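Local coordinates for protein polymerase subunit PA (Dhori virus, PDB 4CGS) that probably binds RNA as part of the viral polymerase, this piece being the N-terminal, cap-snatching domain of the PA subunit, at residues Q73-Q78 against N86-L91; L80-P85 against E117-V122. All coordinates share one frame; numbering follows the deposited sequence. Where two conformers were deposited one is given.

Interaction 1 of 2, residues Q73-Q78 against N86-L91; sequences QEMKRQ and NVPDLL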
loop_
_atom_site.group_PDB
_atom_site.type_symbol
_atom_site.label_atom_id
_atom_site.label_comp_id
_atom_site.label_asym_id
_atom_site.label_seq_id
_atom_site.Cartn_x
_atom_site.Cartn_y
_atom_site.Cartn_z
ATOM N N GLN A 73 -8.846 -15.244 -9.717
ATOM C CA GLN A 73 -8.673 -16.653 -9.346
ATOM C C GLN A 73 -8.596 -16.810 -7.797
ATOM O O GLN A 73 -9.249 -17.691 -7.196
ATOM C CB GLN A 73 -7.394 -17.200 -9.980
ATOM C CG GLN A 73 -7.438 -17.413 -11.501
ATOM C CD GLN A 73 -6.066 -17.742 -12.109
ATOM O OE1 GLN A 73 -5.036 -17.836 -11.381
ATOM N NE2 GLN A 73 -6.030 -17.827 -13.437
ATOM N N GLU A 74 -7.752 -15.988 -7.175
ATOM C CA GLU A 74 -7.524 -15.967 -5.727
ATOM C C GLU A 74 -8.855 -15.705 -5.005
ATOM O O GLU A 74 -9.212 -16.429 -4.043
ATOM C CB GLU A 74 -6.464 -14.890 -5.359
ATOM C CG GLU A 74 -5.041 -15.179 -5.867
ATOM C CD GLU A 74 -4.262 -16.343 -5.208
ATOM O OE1 GLU A 74 -4.830 -17.137 -4.419
ATOM O OE2 GLU A 74 -3.027 -16.460 -5.506
ATOM N N MET A 75 -9.581 -14.666 -5.450
ATOM C CA MET A 75 -10.871 -14.261 -4.790
ATOM C C MET A 75 -11.918 -15.378 -4.891
ATOM O O MET A 75 -12.537 -15.744 -3.960
ATOM C CB MET A 75 -11.401 -12.960 -5.425
ATOM C CG MET A 75 -10.579 -11.785 -4.880
ATOM S SD MET A 75 -11.142 -10.178 -5.473
ATOM C CE MET A 75 -10.671 -10.161 -7.210
ATOM N N LYS A 76 -12.035 -15.981 -6.075
ATOM C CA LYS A 76 -12.961 -17.097 -6.304
ATOM C C LYS A 76 -12.572 -18.301 -5.433
ATOM O O LYS A 76 -13.464 -18.912 -4.808
ATOM C CB LYS A 76 -13.037 -17.480 -7.767
ATOM C CG LYS A 76 -13.811 -16.479 -8.593
ATOM C CD LYS A 76 -13.883 -16.896 -10.068
ATOM C CE LYS A 76 -14.632 -15.866 -10.909
ATOM N NZ LYS A 76 -16.066 -16.198 -11.184
ATOM N N ARG A 77 -11.270 -18.611 -5.380
ATOM C CA ARG A 77 -10.776 -19.764 -4.588
ATOM C C ARG A 77 -11.067 -19.546 -3.059
ATOM O O ARG A 77 -11.420 -20.484 -2.328
ATOM C CB ARG A 77 -9.283 -19.969 -4.780
ATOM C CG ARG A 77 -8.812 -21.305 -4.186
ATOM C CD ARG A 77 -7.422 -21.743 -4.671
ATOM N NE ARG A 77 -6.865 -22.781 -3.780
ATOM C CZ ARG A 77 -6.954 -24.115 -3.918
ATOM N NH1 ARG A 77 -7.572 -24.700 -4.951
ATOM N NH2 ARG A 77 -6.388 -24.882 -2.998
ATOM N N GLN A 78 -10.951 -18.320 -2.569
ATOM C CA GLN A 78 -11.211 -18.000 -1.168
ATOM C C GLN A 78 -12.656 -17.659 -0.870
ATOM O O GLN A 78 -13.023 -17.395 0.260
ATOM C CB GLN A 78 -10.370 -16.831 -0.658
ATOM C CG GLN A 78 -8.878 -17.179 -0.707
ATOM C CD GLN A 78 -8.487 -18.219 0.284
ATOM O OE1 GLN A 78 -9.151 -18.369 1.319
ATOM N NE2 GLN A 78 -7.397 -18.905 0.042
ATOM N N ASN A 86 -11.661 -1.964 -9.341
ATOM C CA ASN A 86 -10.306 -2.327 -8.891
ATOM C C ASN A 86 -10.375 -3.405 -7.786
ATOM O O ASN A 86 -11.193 -3.346 -6.887
ATOM C CB ASN A 86 -9.669 -1.036 -8.249
ATOM C CG ASN A 86 -10.614 -0.301 -7.218
ATOM O OD1 ASN A 86 -11.830 0.062 -7.513
ATOM N ND2 ASN A 86 -10.042 0.025 -6.052
ATOM N N VAL A 87 -9.507 -4.411 -7.902
ATOM C CA VAL A 87 -9.481 -5.510 -6.941
ATOM C C VAL A 87 -8.805 -5.049 -5.643
ATOM O O VAL A 87 -8.026 -4.113 -5.584
ATOM C CB VAL A 87 -8.750 -6.788 -7.478
ATOM C CG1 VAL A 87 -9.316 -7.200 -8.808
ATOM C CG2 VAL A 87 -7.252 -6.570 -7.591
ATOM N N PRO A 88 -9.203 -5.649 -4.486
ATOM C CA PRO A 88 -8.510 -5.242 -3.249
ATOM C C PRO A 88 -7.022 -5.483 -3.358
ATOM O O PRO A 88 -6.578 -6.497 -3.940
ATOM C CB PRO A 88 -9.184 -6.104 -2.178
ATOM C CG PRO A 88 -10.463 -6.571 -2.802
ATOM C CD PRO A 88 -10.245 -6.664 -4.215
ATOM N N ASP A 89 -6.232 -4.642 -2.700
ATOM C CA ASP A 89 -4.779 -4.799 -2.649
ATOM C C ASP A 89 -4.307 -6.027 -1.888
ATOM O O ASP A 89 -3.324 -6.665 -2.248
ATOM C CB ASP A 89 -4.155 -3.479 -2.087
ATOM C CG ASP A 89 -4.456 -2.315 -2.947
ATOM O OD1 ASP A 89 -4.104 -2.414 -4.185
ATOM O OD2 ASP A 89 -4.968 -1.302 -2.454
ATOM N N LEU A 90 -5.071 -6.390 -0.844
ATOM C CA LEU A 90 -4.846 -7.604 -0.124
ATOM C C LEU A 90 -6.187 -8.311 0.185
ATOM O O LEU A 90 -7.218 -7.669 0.311
ATOM C CB LEU A 90 -4.089 -7.433 1.220
ATOM C CG LEU A 90 -2.838 -6.595 1.291
ATOM C CD1 LEU A 90 -3.161 -5.120 1.541
ATOM C CD2 LEU A 90 -1.860 -7.146 2.325
ATOM N N LEU A 91 -6.159 -9.638 0.320
ATOM C CA LEU A 91 -7.205 -10.398 0.920
ATOM C C LEU A 91 -6.776 -10.773 2.345
ATOM O O LEU A 91 -5.705 -11.345 2.503
ATOM C CB LEU A 91 -7.541 -11.606 0.096
ATOM C CG LEU A 91 -7.892 -11.459 -1.362
ATOM C CD1 LEU A 91 -8.228 -12.812 -1.968
ATOM C CD2 LEU A 91 -8.985 -10.401 -1.555
#

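Interaction 2 of 2, residues L80-P85 against E117-V122; sequences LIFARP and ENEIFV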
loop_
_atom_site.group_PDB
_atom_site.type_symbol
_atom_site.label_atom_id
_atom_site.label_comp_id
_atom_site.label_asym_id
_atom_site.label_seq_id
_atom_site.Cartn_x
_atom_site.Cartn_y
_atom_site.Cartn_z
ATOM N N LEU A 80 -14.029 -14.851 -1.508
ATOM C CA LEU A 80 -14.011 -13.457 -1.057
ATOM C C LEU A 80 -14.174 -12.611 -2.281
ATOM O O LEU A 80 -13.262 -12.407 -3.065
ATOM C CB LEU A 80 -12.712 -13.093 -0.366
ATOM C CG LEU A 80 -12.475 -13.742 0.943
ATOM C CD1 LEU A 80 -10.992 -13.544 1.295
ATOM C CD2 LEU A 80 -13.419 -13.231 2.038
ATOM N N ILE A 81 -15.440 -12.213 -2.532
ATOM C CA ILE A 81 -15.843 -11.618 -3.816
ATOM C C ILE A 81 -16.256 -10.166 -3.575
ATOM O O ILE A 81 -16.872 -9.818 -2.545
ATOM C CB ILE A 81 -17.054 -12.359 -4.409
ATOM C CG1 ILE A 81 -16.873 -13.914 -4.355
ATOM C CG2 ILE A 81 -17.274 -11.874 -5.871
ATOM C CD1 ILE A 81 -15.636 -14.480 -5.038
ATOM N N PHE A 82 -15.862 -9.295 -4.476
ATOM C CA PHE A 82 -16.054 -7.826 -4.357
ATOM C C PHE A 82 -16.551 -7.277 -5.683
ATOM O O PHE A 82 -16.490 -7.942 -6.674
ATOM C CB PHE A 82 -14.740 -7.175 -4.022
ATOM C CG PHE A 82 -14.115 -7.713 -2.750
ATOM C CD1 PHE A 82 -13.357 -8.901 -2.798
ATOM C CD2 PHE A 82 -14.430 -7.167 -1.486
ATOM C CE1 PHE A 82 -12.836 -9.464 -1.662
ATOM C CE2 PHE A 82 -13.826 -7.734 -0.389
ATOM C CZ PHE A 82 -13.088 -8.896 -0.495
ATOM N N ALA A 83 -17.076 -6.055 -5.634
ATOM C CA ALA A 83 -17.777 -5.500 -6.815
ATOM C C ALA A 83 -17.281 -4.115 -7.160
ATOM O O ALA A 83 -18.013 -3.275 -7.712
ATOM C CB ALA A 83 -19.305 -5.522 -6.551
ATOM N N ARG A 84 -16.025 -3.812 -6.856
ATOM C CA ARG A 84 -15.410 -2.602 -7.312
ATOM C C ARG A 84 -14.696 -2.852 -8.632
ATOM O O ARG A 84 -14.291 -3.968 -8.924
ATOM C CB ARG A 84 -14.387 -2.075 -6.298
ATOM C CG ARG A 84 -14.917 -1.920 -4.914
ATOM C CD ARG A 84 -16.023 -0.923 -4.720
ATOM N NE ARG A 84 -16.409 -0.821 -3.303
ATOM C CZ ARG A 84 -17.228 0.106 -2.849
ATOM N NH1 ARG A 84 -17.864 0.916 -3.714
ATOM N NH2 ARG A 84 -17.441 0.166 -1.536
ATOM N N PRO A 85 -14.457 -1.802 -9.447
ATOM C CA PRO A 85 -13.664 -1.963 -10.684
ATOM C C PRO A 85 -12.259 -2.482 -10.418
ATOM O O PRO A 85 -11.737 -3.253 -11.190
ATOM C CB PRO A 85 -13.578 -0.530 -11.252
ATOM C CG PRO A 85 -14.803 0.149 -10.693
ATOM C CD PRO A 85 -15.075 -0.467 -9.341
ATOM N N GLU A 117 -19.330 -3.879 3.893
ATOM C CA GLU A 117 -19.094 -4.641 5.101
ATOM C C GLU A 117 -17.900 -5.573 4.973
ATOM O O GLU A 117 -17.277 -5.838 5.974
ATOM C CB GLU A 117 -20.361 -5.438 5.491
ATOM C CG GLU A 117 -20.708 -6.603 4.557
ATOM C CD GLU A 117 -21.981 -7.391 4.926
ATOM O OE1 GLU A 117 -22.400 -7.302 6.110
ATOM O OE2 GLU A 117 -22.552 -8.117 4.031
ATOM N N ASN A 118 -17.621 -6.091 3.797
ATOM C CA ASN A 118 -16.478 -6.965 3.609
ATOM C C ASN A 118 -15.176 -6.270 3.186
ATOM O O ASN A 118 -14.215 -6.934 2.785
ATOM C CB ASN A 118 -16.790 -8.128 2.646
ATOM C CG ASN A 118 -16.953 -7.714 1.198
ATOM O OD1 ASN A 118 -17.033 -6.560 0.869
ATOM N ND2 ASN A 118 -17.048 -8.702 0.320
ATOM N N GLU A 119 -15.143 -4.952 3.329
ATOM C CA GLU A 119 -13.968 -4.144 2.911
ATOM C C GLU A 119 -13.354 -3.387 4.073
ATOM O O GLU A 119 -14.076 -2.864 4.962
ATOM C CB GLU A 119 -14.370 -3.125 1.832
ATOM C CG GLU A 119 -14.880 -3.745 0.519
ATOM C CD GLU A 119 -15.329 -2.684 -0.500
ATOM O OE1 GLU A 119 -15.825 -1.651 -0.019
ATOM O OE2 GLU A 119 -15.154 -2.973 -1.677
ATOM N N ILE A 120 -12.052 -3.203 4.007
ATOM C CA ILE A 120 -11.289 -2.362 4.892
ATOM C C ILE A 120 -10.421 -1.445 4.032
ATOM O O ILE A 120 -9.681 -1.892 3.169
ATOM C CB ILE A 120 -10.347 -3.201 5.830
ATOM C CG1 ILE A 120 -11.162 -4.065 6.742
ATOM C CG2 ILE A 120 -9.341 -2.230 6.549
ATOM C CD1 ILE A 120 -11.924 -3.333 7.793
ATOM N N PHE A 121 -10.425 -0.139 4.306
ATOM C CA PHE A 121 -9.568 0.813 3.622
ATOM C C PHE A 121 -8.498 1.324 4.615
ATOM O O PHE A 121 -8.747 2.177 5.416
ATOM C CB PHE A 121 -10.409 1.986 3.079
ATOM C CG PHE A 121 -11.174 1.708 1.766
ATOM C CD1 PHE A 121 -12.208 0.788 1.773
ATOM C CD2 PHE A 121 -10.849 2.325 0.552
ATOM C CE1 PHE A 121 -12.949 0.516 0.653
ATOM C CE2 PHE A 121 -11.557 2.001 -0.590
ATOM C CZ PHE A 121 -12.635 1.118 -0.524
ATOM N N VAL A 122 -7.288 0.817 4.433
ATOM C CA VAL A 122 -6.088 1.304 5.155
ATOM C C VAL A 122 -5.705 2.614 4.532
ATOM O O VAL A 122 -5.404 2.694 3.300
ATOM C CB VAL A 122 -4.945 0.268 5.081
ATOM C CG1 VAL A 122 -3.610 0.871 5.438
ATOM C CG2 VAL A 122 -5.299 -0.965 5.950
HETATM O O HOH W 1 -17.137 -4.605 -3.129
#

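Interaction 1 of 2, residues Q73-Q78 against N86-L91
Helix 68-78 packs against the loop that leads into strand 90-92 of the mixed beta-sheet in this N-terminal PA domain, and M75 is the residue that joins them. Its side chain runs from the helix across L91, P88 and V87 in turn, so one methionine spans the last part of the loop and the start of the strand. The junction is a purely apolar one. Near the backbone, M75 CG sits against the fork of L91, 3.9 Å from L91 CD1 and equally far from L91 CD2, the two side chains crossing at about a right angle. Further out, M75 SD rests on the proline ring, 3.8 Å from P88 CD. The chain is extended through CG and then bends at its last torsion (chi3 -71°), which turns the terminal methyl onto V87.

L91 points from the strand toward the helix, and L91 CD1 lies 4.2 Å from E74 C, touching the helix backbone. E74 itself adds little: its CB comes only loosely near L91 CD1, and its carboxylate leads away.

Just before L91 the strand pairing is irregular. D89 and L90 both face V99 of strand 97-104, a classic beta bulge, and L90 packs on V99 and V101 of that strand and on Y60 and V62 of strand 57-62, while L91 faces the helix. The closest approach between helix and loop is at the far end of the methionine, where M75 CE lies 3.6 Å from V87 CG1.

Interaction 2 of 2, residues L80-P85 against E117-V122
R84 and E119 meet side-on, two nitrogens to two oxygens, in a salt bridge between an exposed arginine and a buried glutamate at the surface of the domain. R84 NE donates to the syn lone pair of E119 OE2 at 3.0 Å, and R84 NH2 reaches E119 OE1 at 2.9 Å. Both bonds are close to straight, and the guanidinium and carboxylate planes are only 16° apart. A bend at chi2 of R84 folds the arginine back toward the strand, whereas E119 is extended beyond CG and comes out to meet it. The carboxylate is held from other directions as well: Y100 OH bonds to OE2 and A116 N to OE1, which should fix its rotation and probably stabilises its negative charge.

The glutamate opens strand 119-125, an outermost strand of the mixed sheet, which runs parallel to its neighbour 97-104. Loop 80-85, between helix 68-78 and strand 90-92, is tied to this end strand by side chains and by its own backbone polar atoms.

Packing is closest around F82. Its ring presents an edge to the backbone, with F82 CE2 3.3 Å from N118 O, and the N118 amide lies alongside, its plane inclined 33° to the ring and its ND2 3.4 Å from F82 CE2. The neighbouring edge atom CD2 touches E119 CG, while Y100, P88 and L91 also pack on this phenylalanine.

Toward solvent the grip slackens. N118 ND2 makes a weak bond to I81 O, 3.1 Å long and bent to 130° at the hydrogen, and I81 turns its own side chain away from the strand. Closer to the salt bridge, a water accepts from A83 N and donates to E119 OE2, bridging loop to carboxylate.

Interactions 1 and 2 lie on the same side of the domain, their centres about 9 Å apart, and both reach the same mixed sheet. Their segments alternate along the chain: helix residues 73-78 come first, then loop 80-85, then 86-91 entering strand 90-92, and finally 117-122 at strand 119-125. The loop following the helix thus belongs to interaction 2 while its continuation belongs to interaction 1. They also touch directly, since F82 CD1 packs 3.7 Å from M75 SD, and M75 O probably accepts a hydrogen bond from L80 N. Together they tie helix 68-78 and its following loop to strands 90-92 and 119-125, through a buried apolar contact and a surface contact led by a salt bridge.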